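Local coordinates for protein xylan esterase, putative, AXE2C (PDB 2WAA) that removes acetyl groups from plant cell wall polysaccharides, deacetylating xylan and glucomannan with equal efficiency as a family 2 carbohydrate esterase, at residues V67-D70 with N71-P74; Q218-H221 with H222-Q225; T253-V256 with R257-D261; L295-N298 with R299-Y302; H322-M325 with A326-L329. All blocks are in the same frame, centred on the assembly; numbering follows the deposited sequence. Where two conformers were deposited one is given.

Interaction 1 (V67-D70 with N71-P74)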
loop_
_atom_site.group_PDB
_atom_site.type_symbol
_atom_site.label_atom_id
_atom_site.label_comp_id
_atom_site.label_asym_id
_atom_site.label_seq_id
_atom_site.Cartn_x
_atom_site.Cartn_y
_atom_site.Cartn_z
ATOM N N VAL A 67 -8.068 -13.049 -2.419
ATOM C CA VAL A 67 -7.590 -14.293 -1.826
ATOM C C VAL A 67 -6.981 -15.055 -3.008
ATOM O O VAL A 67 -7.606 -15.188 -4.040
ATOM C CB VAL A 67 -8.736 -15.138 -1.227
ATOM C CG1 VAL A 67 -8.146 -16.507 -0.692
ATOM C CG2 VAL A 67 -9.405 -14.380 -0.056
ATOM N N ILE A 68 -5.735 -15.458 -2.866
ATOM C CA ILE A 68 -5.040 -16.170 -3.949
ATOM C C ILE A 68 -4.527 -17.506 -3.412
ATOM O O ILE A 68 -3.784 -17.557 -2.425
ATOM C CB ILE A 68 -3.885 -15.369 -4.524
ATOM C CG1 ILE A 68 -4.374 -13.966 -4.964
ATOM C CG2 ILE A 68 -3.243 -16.135 -5.694
ATOM C CD1 ILE A 68 -3.292 -12.958 -5.034
ATOM N N ILE A 69 -4.997 -18.585 -4.028
ATOM C CA ILE A 69 -4.661 -19.951 -3.613
ATOM C C ILE A 69 -3.718 -20.522 -4.661
ATOM O O ILE A 69 -4.070 -20.530 -5.840
ATOM C CB ILE A 69 -5.899 -20.812 -3.582
ATOM C CG1 ILE A 69 -6.984 -20.176 -2.704
ATOM C CG2 ILE A 69 -5.498 -22.249 -3.109
ATOM C CD1 ILE A 69 -6.505 -19.912 -1.269
ATOM N N ASP A 70 -2.508 -20.910 -4.248
ATOM C CA ASP A 70 -1.506 -21.407 -5.176
ATOM C C ASP A 70 -1.347 -20.420 -6.327
ATOM O O ASP A 70 -1.176 -19.205 -6.098
ATOM C CB ASP A 70 -1.870 -22.826 -5.625
ATOM C CG ASP A 70 -1.935 -23.803 -4.416
ATOM O OD1 ASP A 70 -1.071 -23.677 -3.537
ATOM O OD2 ASP A 70 -2.823 -24.670 -4.365
ATOM N N ASN A 71 -1.392 -20.890 -7.558
ATOM C CA ASN A 71 -1.301 -20.008 -8.725
ATOM C C ASN A 71 -2.642 -19.668 -9.377
ATOM O O ASN A 71 -2.666 -19.212 -10.544
ATOM C CB ASN A 71 -0.392 -20.667 -9.778
ATOM C CG ASN A 71 -0.858 -22.051 -10.169
ATOM O OD1 ASN A 71 -1.441 -22.805 -9.357
ATOM N ND2 ASN A 71 -0.596 -22.420 -11.424
ATOM N N HIS A 72 -3.754 -19.922 -8.685
ATOM C CA HIS A 72 -5.052 -19.740 -9.294
ATOM C C HIS A 72 -5.420 -18.262 -9.432
ATOM O O HIS A 72 -4.867 -17.426 -8.747
ATOM C CB HIS A 72 -6.125 -20.477 -8.487
ATOM C CG HIS A 72 -5.817 -21.930 -8.321
ATOM N ND1 HIS A 72 -6.351 -22.693 -7.306
ATOM C CD2 HIS A 72 -5.015 -22.754 -9.039
ATOM C CE1 HIS A 72 -5.885 -23.929 -7.402
ATOM N NE2 HIS A 72 -5.074 -23.996 -8.447
ATOM N N PRO A 73 -6.410 -17.970 -10.263
ATOM C CA PRO A 73 -6.904 -16.600 -10.403
ATOM C C PRO A 73 -7.399 -16.125 -9.042
ATOM O O PRO A 73 -8.009 -16.898 -8.325
ATOM C CB PRO A 73 -8.081 -16.769 -11.361
ATOM C CG PRO A 73 -7.643 -17.920 -12.241
ATOM C CD PRO A 73 -7.055 -18.887 -11.218
ATOM N N PRO A 74 -7.149 -14.863 -8.697
ATOM C CA PRO A 74 -7.596 -14.347 -7.398
ATOM C C PRO A 74 -9.106 -14.269 -7.300
ATOM O O PRO A 74 -9.798 -14.130 -8.327
ATOM C CB PRO A 74 -6.980 -12.929 -7.345
ATOM C CG PRO A 74 -6.895 -12.504 -8.754
ATOM C CD PRO A 74 -6.563 -13.804 -9.556
HETATM O O HOH W 1 -7.117 -18.213 -5.959
#

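Interaction 2 (Q218-H221 with H222-Q225)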
loop_
_atom_site.group_PDB
_atom_site.type_symbol
_atom_site.label_atom_id
_atom_site.label_comp_id
_atom_site.label_asym_id
_atom_site.label_seq_id
_atom_site.Cartn_x
_atom_site.Cartn_y
_atom_site.Cartn_z
ATOM N N GLN A 218 0.317 4.615 16.765
ATOM C CA GLN A 218 1.632 4.968 16.244
ATOM C C GLN A 218 2.329 3.762 15.674
ATOM O O GLN A 218 2.460 2.711 16.313
ATOM C CB GLN A 218 2.544 5.552 17.317
ATOM C CG GLN A 218 2.130 6.945 17.758
ATOM C CD GLN A 218 2.392 7.954 16.667
ATOM O OE1 GLN A 218 3.512 8.100 16.193
ATOM N NE2 GLN A 218 1.344 8.625 16.236
ATOM N N TRP A 219 2.774 3.922 14.449
ATOM C CA TRP A 219 3.599 2.913 13.785
ATOM C C TRP A 219 5.043 3.006 14.266
ATOM O O TRP A 219 5.732 4.062 14.104
ATOM C CB TRP A 219 3.533 3.091 12.245
ATOM C CG TRP A 219 4.404 2.137 11.514
ATOM C CD1 TRP A 219 5.595 2.425 10.881
ATOM C CD2 TRP A 219 4.188 0.739 11.346
ATOM N NE1 TRP A 219 6.119 1.282 10.318
ATOM C CE2 TRP A 219 5.276 0.231 10.593
ATOM C CE3 TRP A 219 3.180 -0.142 11.763
ATOM C CZ2 TRP A 219 5.390 -1.109 10.258
ATOM C CZ3 TRP A 219 3.282 -1.475 11.435
ATOM C CH2 TRP A 219 4.384 -1.950 10.671
ATOM N N ASP A 220 5.539 1.901 14.827
ATOM C CA ASP A 220 6.942 1.839 15.202
ATOM C C ASP A 220 7.811 1.509 13.974
ATOM O O ASP A 220 7.690 0.435 13.390
ATOM C CB ASP A 220 7.082 0.749 16.257
ATOM C CG ASP A 220 8.516 0.561 16.729
ATOM O OD1 ASP A 220 9.424 1.305 16.278
ATOM O OD2 ASP A 220 8.702 -0.366 17.552
ATOM N N HIS A 221 8.689 2.440 13.576
ATOM C CA HIS A 221 9.462 2.267 12.330
ATOM C C HIS A 221 10.462 1.140 12.362
ATOM O O HIS A 221 10.935 0.678 11.327
ATOM C CB HIS A 221 10.139 3.586 11.981
ATOM C CG HIS A 221 9.167 4.635 11.622
ATOM N ND1 HIS A 221 8.414 4.561 10.474
ATOM C CD2 HIS A 221 8.781 5.763 12.260
ATOM C CE1 HIS A 221 7.612 5.608 10.416
ATOM N NE2 HIS A 221 7.806 6.340 11.490
ATOM N N HIS A 222 10.794 0.676 13.560
ATOM C CA HIS A 222 11.708 -0.438 13.692
ATOM C C HIS A 222 11.061 -1.670 13.066
ATOM O O HIS A 222 11.724 -2.644 12.743
ATOM C CB HIS A 222 11.987 -0.683 15.186
ATOM C CG HIS A 222 12.998 -1.766 15.438
ATOM N ND1 HIS A 222 12.653 -3.101 15.555
ATOM C CD2 HIS A 222 14.347 -1.713 15.584
ATOM C CE1 HIS A 222 13.746 -3.823 15.752
ATOM N NE2 HIS A 222 14.787 -3.006 15.778
ATOM N N ARG A 223 9.742 -1.630 12.901
ATOM C CA ARG A 223 9.030 -2.792 12.362
ATOM C C ARG A 223 9.155 -2.897 10.838
ATOM O O ARG A 223 8.784 -3.925 10.266
ATOM C CB ARG A 223 7.522 -2.736 12.714
ATOM C CG ARG A 223 7.206 -2.762 14.246
ATOM C CD ARG A 223 5.669 -2.527 14.507
ATOM N NE ARG A 223 4.880 -3.668 14.032
ATOM C CZ ARG A 223 3.553 -3.679 13.944
ATOM N NH1 ARG A 223 2.845 -2.628 14.348
ATOM N NH2 ARG A 223 2.941 -4.779 13.510
ATOM N N TYR A 224 9.577 -1.822 10.166
ATOM C CA TYR A 224 9.852 -1.923 8.711
ATOM C C TYR A 224 10.873 -0.858 8.327
ATOM O O TYR A 224 10.553 0.332 8.332
ATOM C CB TYR A 224 8.552 -1.706 7.922
ATOM C CG TYR A 224 8.659 -2.002 6.440
ATOM C CD1 TYR A 224 8.691 -3.309 5.968
ATOM C CD2 TYR A 224 8.747 -0.971 5.512
ATOM C CE1 TYR A 224 8.801 -3.603 4.600
ATOM C CE2 TYR A 224 8.845 -1.257 4.111
ATOM C CZ TYR A 224 8.866 -2.569 3.686
ATOM O OH TYR A 224 8.919 -2.877 2.343
ATOM N N GLN A 225 12.108 -1.276 8.074
ATOM C CA GLN A 225 13.168 -0.314 7.717
ATOM C C GLN A 225 13.455 -0.519 6.230
ATOM O O GLN A 225 14.099 -1.507 5.835
ATOM C CB GLN A 225 14.430 -0.522 8.580
ATOM C CG GLN A 225 14.291 0.147 9.969
ATOM C CD GLN A 225 14.244 1.678 9.889
ATOM O OE1 GLN A 225 14.147 2.252 8.805
ATOM N NE2 GLN A 225 14.314 2.342 11.050
HETATM O O HOH W 2 3.595 -0.130 15.670
HETATM O O HOH W 3 8.476 1.966 8.762
#

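Interaction 3 (T253-V256 with R257-D261)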
loop_
_atom_site.group_PDB
_atom_site.type_symbol
_atom_site.label_atom_id
_atom_site.label_comp_id
_atom_site.label_asym_id
_atom_site.label_seq_id
_atom_site.Cartn_x
_atom_site.Cartn_y
_atom_site.Cartn_z
ATOM N N THR A 253 10.948 19.710 2.618
ATOM C CA THR A 253 12.290 19.538 3.151
ATOM C C THR A 253 12.199 18.992 4.575
ATOM O O THR A 253 12.910 18.040 4.926
ATOM C CB THR A 253 13.021 20.889 3.154
ATOM O OG1 THR A 253 13.215 21.276 1.782
ATOM C CG2 THR A 253 14.383 20.797 3.848
ATOM N N ARG A 254 11.315 19.571 5.389
ATOM C CA ARG A 254 11.220 19.097 6.757
ATOM C C ARG A 254 10.752 17.642 6.816
ATOM O O ARG A 254 11.281 16.859 7.603
ATOM C CB ARG A 254 10.366 20.021 7.610
ATOM C CG ARG A 254 10.429 19.617 9.075
ATOM C CD ARG A 254 9.971 20.697 10.027
ATOM N NE ARG A 254 9.861 20.156 11.383
ATOM C CZ ARG A 254 10.454 20.688 12.452
ATOM N NH1 ARG A 254 11.187 21.790 12.325
ATOM N NH2 ARG A 254 10.301 20.130 13.643
ATOM N N PHE A 255 9.797 17.266 5.978
ATOM C CA PHE A 255 9.350 15.851 5.956
ATOM C C PHE A 255 10.453 14.871 5.524
ATOM O O PHE A 255 10.624 13.804 6.130
ATOM C CB PHE A 255 8.065 15.723 5.095
ATOM C CG PHE A 255 7.534 14.303 5.003
ATOM C CD1 PHE A 255 7.178 13.612 6.160
ATOM C CD2 PHE A 255 7.434 13.653 3.770
ATOM C CE1 PHE A 255 6.714 12.281 6.089
ATOM C CE2 PHE A 255 6.959 12.332 3.689
ATOM C CZ PHE A 255 6.609 11.646 4.862
ATOM N N VAL A 256 11.233 15.215 4.494
ATOM C CA VAL A 256 12.232 14.282 4.000
ATOM C C VAL A 256 13.334 14.204 5.054
ATOM O O VAL A 256 13.878 13.139 5.281
ATOM C CB VAL A 256 12.786 14.702 2.643
ATOM C CG1 VAL A 256 14.004 13.854 2.251
ATOM C CG2 VAL A 256 11.658 14.603 1.565
ATOM N N ARG A 257 13.597 15.310 5.754
ATOM C CA ARG A 257 14.498 15.218 6.908
ATOM C C ARG A 257 14.029 14.204 7.964
ATOM O O ARG A 257 14.840 13.452 8.511
ATOM C CB ARG A 257 14.739 16.595 7.526
ATOM C CG ARG A 257 15.715 17.389 6.735
ATOM C CD ARG A 257 16.057 18.736 7.393
ATOM N NE ARG A 257 16.974 19.412 6.475
ATOM C CZ ARG A 257 16.935 20.705 6.174
ATOM N NH1 ARG A 257 16.020 21.503 6.734
ATOM N NH2 ARG A 257 17.814 21.191 5.291
ATOM N N THR A 258 12.727 14.168 8.262
ATOM C CA THR A 258 12.183 13.141 9.129
ATOM C C THR A 258 12.423 11.729 8.575
ATOM O O THR A 258 12.837 10.807 9.304
ATOM C CB THR A 258 10.649 13.363 9.314
ATOM O OG1 THR A 258 10.429 14.621 9.988
ATOM C CG2 THR A 258 9.994 12.197 10.131
ATOM N N LEU A 259 12.172 11.547 7.280
ATOM C CA LEU A 259 12.391 10.250 6.688
ATOM C C LEU A 259 13.859 9.835 6.820
ATOM O O LEU A 259 14.176 8.667 7.100
ATOM C CB LEU A 259 12.034 10.256 5.202
ATOM C CG LEU A 259 10.558 10.488 4.927
ATOM C CD1 LEU A 259 10.389 10.510 3.414
ATOM C CD2 LEU A 259 9.678 9.364 5.557
ATOM N N LEU A 260 14.747 10.772 6.526
ATOM C CA LEU A 260 16.180 10.463 6.480
ATOM C C LEU A 260 16.648 10.017 7.878
ATOM O O LEU A 260 17.491 9.128 8.023
ATOM C CB LEU A 260 16.966 11.716 6.055
ATOM C CG LEU A 260 16.932 12.090 4.536
ATOM C CD1 LEU A 260 17.448 13.549 4.314
ATOM C CD2 LEU A 260 17.704 11.121 3.719
ATOM N N ASP A 261 16.131 10.696 8.879
ATOM C CA ASP A 261 16.489 10.444 10.279
ATOM C C ASP A 261 15.848 9.134 10.763
ATOM O O ASP A 261 16.503 8.318 11.397
ATOM C CB ASP A 261 16.030 11.633 11.130
ATOM C CG ASP A 261 16.155 11.371 12.601
ATOM O OD1 ASP A 261 17.154 10.696 12.979
ATOM O OD2 ASP A 261 15.272 11.818 13.385
HETATM O O HOH W 4 12.156 17.420 10.224
#

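Interaction 4 (L295-N298 with R299-Y302)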
loop_
_atom_site.group_PDB
_atom_site.type_symbol
_atom_site.label_atom_id
_atom_site.label_comp_id
_atom_site.label_asym_id
_atom_site.label_seq_id
_atom_site.Cartn_x
_atom_site.Cartn_y
_atom_site.Cartn_z
ATOM N N LEU A 295 17.957 20.090 0.873
ATOM C CA LEU A 295 18.328 18.905 1.649
ATOM C C LEU A 295 19.836 18.623 1.651
ATOM O O LEU A 295 20.394 18.232 2.677
ATOM C CB LEU A 295 17.615 17.655 1.129
ATOM C CG LEU A 295 16.135 17.594 1.515
ATOM C CD1 LEU A 295 15.423 16.569 0.643
ATOM C CD2 LEU A 295 15.892 17.338 3.039
ATOM N N HIS A 296 20.467 18.814 0.494
ATOM C CA HIS A 296 21.885 18.557 0.283
ATOM C C HIS A 296 22.245 17.161 0.751
ATOM O O HIS A 296 23.195 16.962 1.531
ATOM C CB HIS A 296 22.781 19.585 0.998
ATOM C CG HIS A 296 24.199 19.571 0.508
ATOM N ND1 HIS A 296 24.599 20.253 -0.623
ATOM C CD2 HIS A 296 25.300 18.927 0.968
ATOM C CE1 HIS A 296 25.889 20.038 -0.834
ATOM N NE2 HIS A 296 26.341 19.246 0.122
ATOM N N SER A 297 21.488 16.182 0.273
ATOM C CA SER A 297 21.647 14.821 0.765
ATOM C C SER A 297 22.076 13.925 -0.368
ATOM O O SER A 297 21.488 13.977 -1.433
ATOM C CB SER A 297 20.311 14.312 1.300
ATOM O OG SER A 297 20.416 12.946 1.654
ATOM N N ASN A 298 23.076 13.089 -0.149
ATOM C CA ASN A 298 23.457 12.131 -1.160
ATOM C C ASN A 298 22.593 10.858 -1.084
ATOM O O ASN A 298 22.930 9.841 -1.697
ATOM C CB ASN A 298 24.931 11.740 -0.988
ATOM C CG ASN A 298 25.255 11.177 0.413
ATOM O OD1 ASN A 298 24.374 10.927 1.263
ATOM N ND2 ASN A 298 26.554 10.972 0.658
ATOM N N ARG A 299 21.529 10.919 -0.285
ATOM C CA ARG A 299 20.552 9.836 -0.222
ATOM C C ARG A 299 19.203 10.190 -0.854
ATOM O O ARG A 299 18.257 9.392 -0.766
ATOM C CB ARG A 299 20.256 9.497 1.239
ATOM C CG ARG A 299 21.420 8.933 1.957
ATOM C CD ARG A 299 20.862 7.994 2.995
ATOM N NE ARG A 299 20.707 8.710 4.219
ATOM C CZ ARG A 299 19.720 8.559 5.078
ATOM N NH1 ARG A 299 18.699 7.732 4.842
ATOM N NH2 ARG A 299 19.767 9.275 6.187
ATOM N N VAL A 300 19.085 11.378 -1.432
ATOM C CA VAL A 300 17.786 11.796 -1.975
ATOM C C VAL A 300 17.845 12.085 -3.457
ATOM O O VAL A 300 18.681 12.899 -3.904
ATOM C CB VAL A 300 17.239 13.088 -1.274
ATOM C CG1 VAL A 300 15.797 13.433 -1.817
ATOM C CG2 VAL A 300 17.158 12.843 0.216
ATOM N N PHE A 301 16.975 11.424 -4.220
ATOM C CA PHE A 301 17.055 11.478 -5.692
ATOM C C PHE A 301 15.691 11.785 -6.271
ATOM O O PHE A 301 14.713 11.879 -5.557
ATOM C CB PHE A 301 17.579 10.130 -6.235
ATOM C CG PHE A 301 18.974 9.834 -5.753
ATOM C CD1 PHE A 301 20.047 10.408 -6.391
ATOM C CD2 PHE A 301 19.187 9.151 -4.571
ATOM C CE1 PHE A 301 21.361 10.230 -5.899
ATOM C CE2 PHE A 301 20.459 8.941 -4.096
ATOM C CZ PHE A 301 21.558 9.494 -4.751
ATOM N N TYR A 302 15.664 11.940 -7.593
ATOM C CA TYR A 302 14.471 12.274 -8.350
ATOM C C TYR A 302 14.242 11.225 -9.439
ATOM O O TYR A 302 15.203 10.774 -10.058
ATOM C CB TYR A 302 14.671 13.641 -9.032
ATOM C CG TYR A 302 13.507 14.005 -9.973
ATOM C CD1 TYR A 302 12.238 14.212 -9.464
ATOM C CD2 TYR A 302 13.684 14.110 -11.352
ATOM C CE1 TYR A 302 11.180 14.509 -10.278
ATOM C CE2 TYR A 302 12.592 14.408 -12.190
ATOM C CZ TYR A 302 11.357 14.611 -11.622
ATOM O OH TYR A 302 10.229 14.918 -12.369
HETATM O O HOH W 5 20.499 15.342 -3.963
#

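Interaction 5 (H322-M325 with A326-L329)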
loop_
_atom_site.group_PDB
_atom_site.type_symbol
_atom_site.label_atom_id
_atom_site.label_comp_id
_atom_site.label_asym_id
_atom_site.label_seq_id
_atom_site.Cartn_x
_atom_site.Cartn_y
_atom_site.Cartn_z
ATOM N N HIS A 322 -1.131 2.215 -14.934
ATOM C CA HIS A 322 -0.298 1.769 -13.797
ATOM C C HIS A 322 0.827 0.839 -14.252
ATOM O O HIS A 322 1.932 0.902 -13.757
ATOM C CB HIS A 322 -1.159 1.066 -12.751
ATOM C CG HIS A 322 -1.777 2.003 -11.760
ATOM N ND1 HIS A 322 -1.224 2.255 -10.520
ATOM C CD2 HIS A 322 -2.905 2.760 -11.836
ATOM C CE1 HIS A 322 -1.971 3.142 -9.873
ATOM N NE2 HIS A 322 -3.005 3.466 -10.650
ATOM N N ALA A 323 0.531 -0.074 -15.186
ATOM C CA ALA A 323 1.577 -0.946 -15.722
ATOM C C ALA A 323 2.654 -0.113 -16.421
ATOM O O ALA A 323 3.854 -0.347 -16.224
ATOM C CB ALA A 323 0.948 -1.978 -16.702
ATOM N N ALA A 324 2.218 0.905 -17.169
ATOM C CA ALA A 324 3.179 1.798 -17.848
ATOM C C ALA A 324 4.031 2.536 -16.815
ATOM O O ALA A 324 5.243 2.718 -17.010
ATOM C CB ALA A 324 2.465 2.776 -18.768
ATOM N N MET A 325 3.396 2.972 -15.710
ATOM C CA MET A 325 4.081 3.734 -14.718
ATOM C C MET A 325 5.205 2.880 -14.075
ATOM O O MET A 325 6.311 3.358 -13.847
ATOM C CB MET A 325 3.079 4.203 -13.625
ATOM C CG MET A 325 2.102 5.278 -14.101
ATOM S SD MET A 325 0.851 5.565 -12.811
ATOM C CE MET A 325 1.842 6.025 -11.463
ATOM N N ALA A 326 4.924 1.598 -13.844
ATOM C CA ALA A 326 5.929 0.746 -13.258
ATOM C C ALA A 326 7.070 0.556 -14.249
ATOM O O ALA A 326 8.227 0.568 -13.860
ATOM C CB ALA A 326 5.293 -0.630 -12.852
ATOM N N ARG A 327 6.748 0.387 -15.535
ATOM C CA ARG A 327 7.807 0.266 -16.575
ATOM C C ARG A 327 8.704 1.517 -16.716
ATOM O O ARG A 327 9.909 1.416 -17.090
ATOM C CB ARG A 327 7.175 -0.101 -17.922
ATOM C CG ARG A 327 6.574 -1.502 -17.931
ATOM C CD ARG A 327 6.211 -1.891 -19.369
ATOM N NE ARG A 327 5.219 -1.003 -19.972
ATOM C CZ ARG A 327 3.906 -1.255 -19.981
ATOM N NH1 ARG A 327 3.434 -2.357 -19.421
ATOM N NH2 ARG A 327 3.077 -0.408 -20.550
ATOM N N GLU A 328 8.159 2.707 -16.436
ATOM C CA GLU A 328 8.942 3.928 -16.539
ATOM C C GLU A 328 9.791 4.160 -15.315
ATOM O O GLU A 328 10.900 4.677 -15.407
ATOM C CB GLU A 328 8.031 5.147 -16.716
ATOM C CG GLU A 328 7.565 5.400 -18.105
ATOM C CD GLU A 328 6.987 6.796 -18.229
ATOM O OE1 GLU A 328 6.781 7.474 -17.193
ATOM O OE2 GLU A 328 6.754 7.233 -19.360
ATOM N N LEU A 329 9.243 3.793 -14.157
ATOM C CA LEU A 329 9.871 4.083 -12.875
ATOM C C LEU A 329 10.974 3.046 -12.589
ATOM O O LEU A 329 12.041 3.394 -12.117
ATOM C CB LEU A 329 8.805 4.014 -11.776
ATOM C CG LEU A 329 9.255 4.034 -10.325
ATOM C CD1 LEU A 329 10.036 5.357 -10.078
ATOM C CD2 LEU A 329 8.057 3.956 -9.401
#

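Interaction 1 (V67-D70 with N71-P74)
Ile68 and Pro74 lie side by side and point the same way, with Ile68 CG1 3.7 Å from Pro74 CB. The methyl branch CG2 of Ile68 faces the loop backbone, 3.7 Å from His72 O. At the far end of the loop, the His72 imidazole folds back over the turn: with CG anti to its own carbonyl carbon (chi1 -56°), the ring has CB of Asp70 over one face and stands obliquely to Ile69 O, whose nearest ring atom is CG at 3.3 Å. The same oxygen accepts the hydrogen bond that closes the type II' beta turn, from His72 N at 2.9 Å. Asp70, second in that turn, has a positive phi of 51°, and its carboxylate is directed away to His97 and to the backbone N of Arg98. One water bridges the two arms, accepting from Ile69 N and donating to Pro73 O, where the chains stand too far apart to bond directly. Pro74 CA also makes a C-H...O contact with Val67 O at 3.5 Å. The turn thus links antiparallel strands 63-69 and 75-79, while Ile68 and Ile69 rest on strand 94-103 on the flank of strand 63-69.

Interaction 2 (Q218-H221 with H222-Q225)
Two backbone bonds, Arg223 N to Asp220 O at 3.0 Å and Tyr224 N to His221 O at 3.1 Å, wind the chain into consecutive 3-10 turns. Asp220 adds a side-chain bond: its OD1 accepts from His222 N at 3.1 Å, met from above the carboxylate plane, which makes an Asx turn. Its CG is anti to the backbone N (chi1 179°), which lays the carboxylate alongside the His222 side chain. The main side-chain contact is Arg223 on Trp219. Bent at chi3 (68°), the arginine passes across the indole, with CD 4.2 Å from the centre of the six-membered ring, a CH-pi contact. Beyond CD, the guanidinium has Trp219 CZ3 over one face, NH1 being 3.2 Å from that carbon, and the two planes are inclined by 34°. Tyr224 CB meets the indole at its edge, near CZ2. Two waters bridge the polar groups: one joins Gln218 O, Asp220 N and Arg223 NH1, while the other accepts from Trp219 NE1, donates to Tyr224 O and lies beside His221 ND1. Outside the turn, Arg25 makes a cation-pi contact with Trp219 and Thr26 O accepts from Arg223 NH2. The whole is an Asx turn running into a short 3-10 segment, placed in the loop that leads to strand 228-231 of the SGNH-hydrolase sheet and tied to residues of the N-terminal CE2 region.

Interaction 3 (T253-V256 with R257-D261)
The carbonyl oxygen of Arg254 is gripped twice: Thr258 N bonds it at 3.1 Å, the regular helical bond, and a water donates to it at 2.8 Å. That water also lies near Thr258 OG1. Further helical bonds come from Arg257, Leu259 and Leu260; the last, from Leu260 N to Val256 O, is 2.8 Å long. On one flank Thr253 and Arg257 lie side by side. The threonine methyl CG2 sits over the centre of the guanidinium, 3.4 Å from NH1, the extended arginine chain running back along the helix, while Thr253 OG1 turns to Ile249 O. On another flank Leu259 CG rests over the Phe255 ring face, 4.3 Å from the centroid; Phe255 CG, anti to the residue's own N (chi1 180°), carries the ring there. Val256 CG1 touches Leu260 CD1 at 4.0 Å. Phe255 packs on helix 202-205 and Tyr206, Val256, Leu259 and Leu260 on Ile268 of strand 267-270, and Thr253, Val256 and Arg257 on Leu295 of helix 278-295. This stretch of helix is amphipathic: methyl and ring contacts serve its buried faces, a carbonyl oxygen has two hydrogen-bond donors, and the exposed arginine covers the threonine methyl with its flat face, which leaves its N-H edges for polar partners.

Interaction 4 (L295-N298 with R299-Y302)
Ser297 and Arg299 supply the polar contact: chi1 of 174° sets the serine OG opposite the residue's own N, where it accepts from Arg299 N at 3.0 Å, an ST turn. Ser297 is also the first residue of a type I beta turn that ends at Val300. Across the mouth of this turn a water lies 3.0 Å from both Ser297 O and Val300 O, but other acceptors compete for its two protons, so the bridge need not be made to both at once. Apolar contacts follow. Leu295 and Val300 meet at about a right angle, CD1 of the leucine being 4.0 Å from CG1 of the valine, while the second valine methyl, CG2, lies against Ser297 CB at 3.6 Å. Polar atoms also meet carbon. Asn298 OD1 stands 3.6 Å from CG of Arg299, and Asn298 O approaches Phe301 CZ obliquely at 3.4 Å. Arg299 itself, bent at chi2 and chi3, turns its guanidinium away to the backbone oxygens of Ala266, His263 and Leu260. A serine hydroxyl thus satisfies a backbone N-H at the turn, and the arginine's cationic end, bonded to three carbonyls, ties the start of strand 300-302 to the end of helix 245-262 and the loop that follows it.

Interaction 5 (H322-M325 with A326-L329)
Arg327 folds back over the preceding turn of its helix, and its guanidinium lies against Ala323 and Ala324. Ala324 CA and Ala323 O both lie over one face of the flat group, while NH1 reaches Ala323 CB at 3.7 Å and NH2 reaches Ala324 CB at the same distance. A bend at chi3 (-61°) swings the group back there, and with alanine methyls beside it, the group lies close to the backbone. In the backbone, Arg327 N donates to Ala323 O at 3.1 Å, and Ala326 N to His322 O. One step on, the N-H of Glu328 is shared: it bonds Ala324 O at 3.0 Å and more weakly Met325 O at 3.2 Å. Met325 O is also the acceptor for Leu329 N. Further out, Met325, Ala326 and Leu329 pack on helix 167-174, with Met325 touching Tyr167 and, in a loop, His308. Glu328 is held by the hydroxyl of Ser306. His322 is fixed through ND1 to Tyr167 N and touches Val142 and Ile148. Its side chain lies about 6 Å from that of His316 and about 8 Å from that of Ser141, members of the probable Ser-His-Asp triad that Asp314 completes, so the N-terminal part of the helix passes near the likely catalytic site. The arrangement is the amphipathic C-terminal helix of an SGNH (GDSL) hydrolase, following the loop that carries the triad's Asp and His.

In the fold
Interactions 3 and 4 belong together: Leu295 packs on Thr253, Val256 and Arg257, and the Arg299 guanidinium reaches the end of helix 245-262, joining it to the edge strand 300-302 of the parallel sheet. Interaction 5, on helix 319-337, is the one near the probable triad; its nearest atoms are about 7 Å from interaction 4. Both helical contacts, 3 and 5, have buried apolar faces with an arginine laid along the outside. Interactions 2 to 5 are all partly buried; 2 is a loop held by 3-10 bonds, waters and an arginine on an indole. Interaction 1 is a surface hairpin in the CE2 N-terminal region, its centre about 40 Å from that of interaction 4.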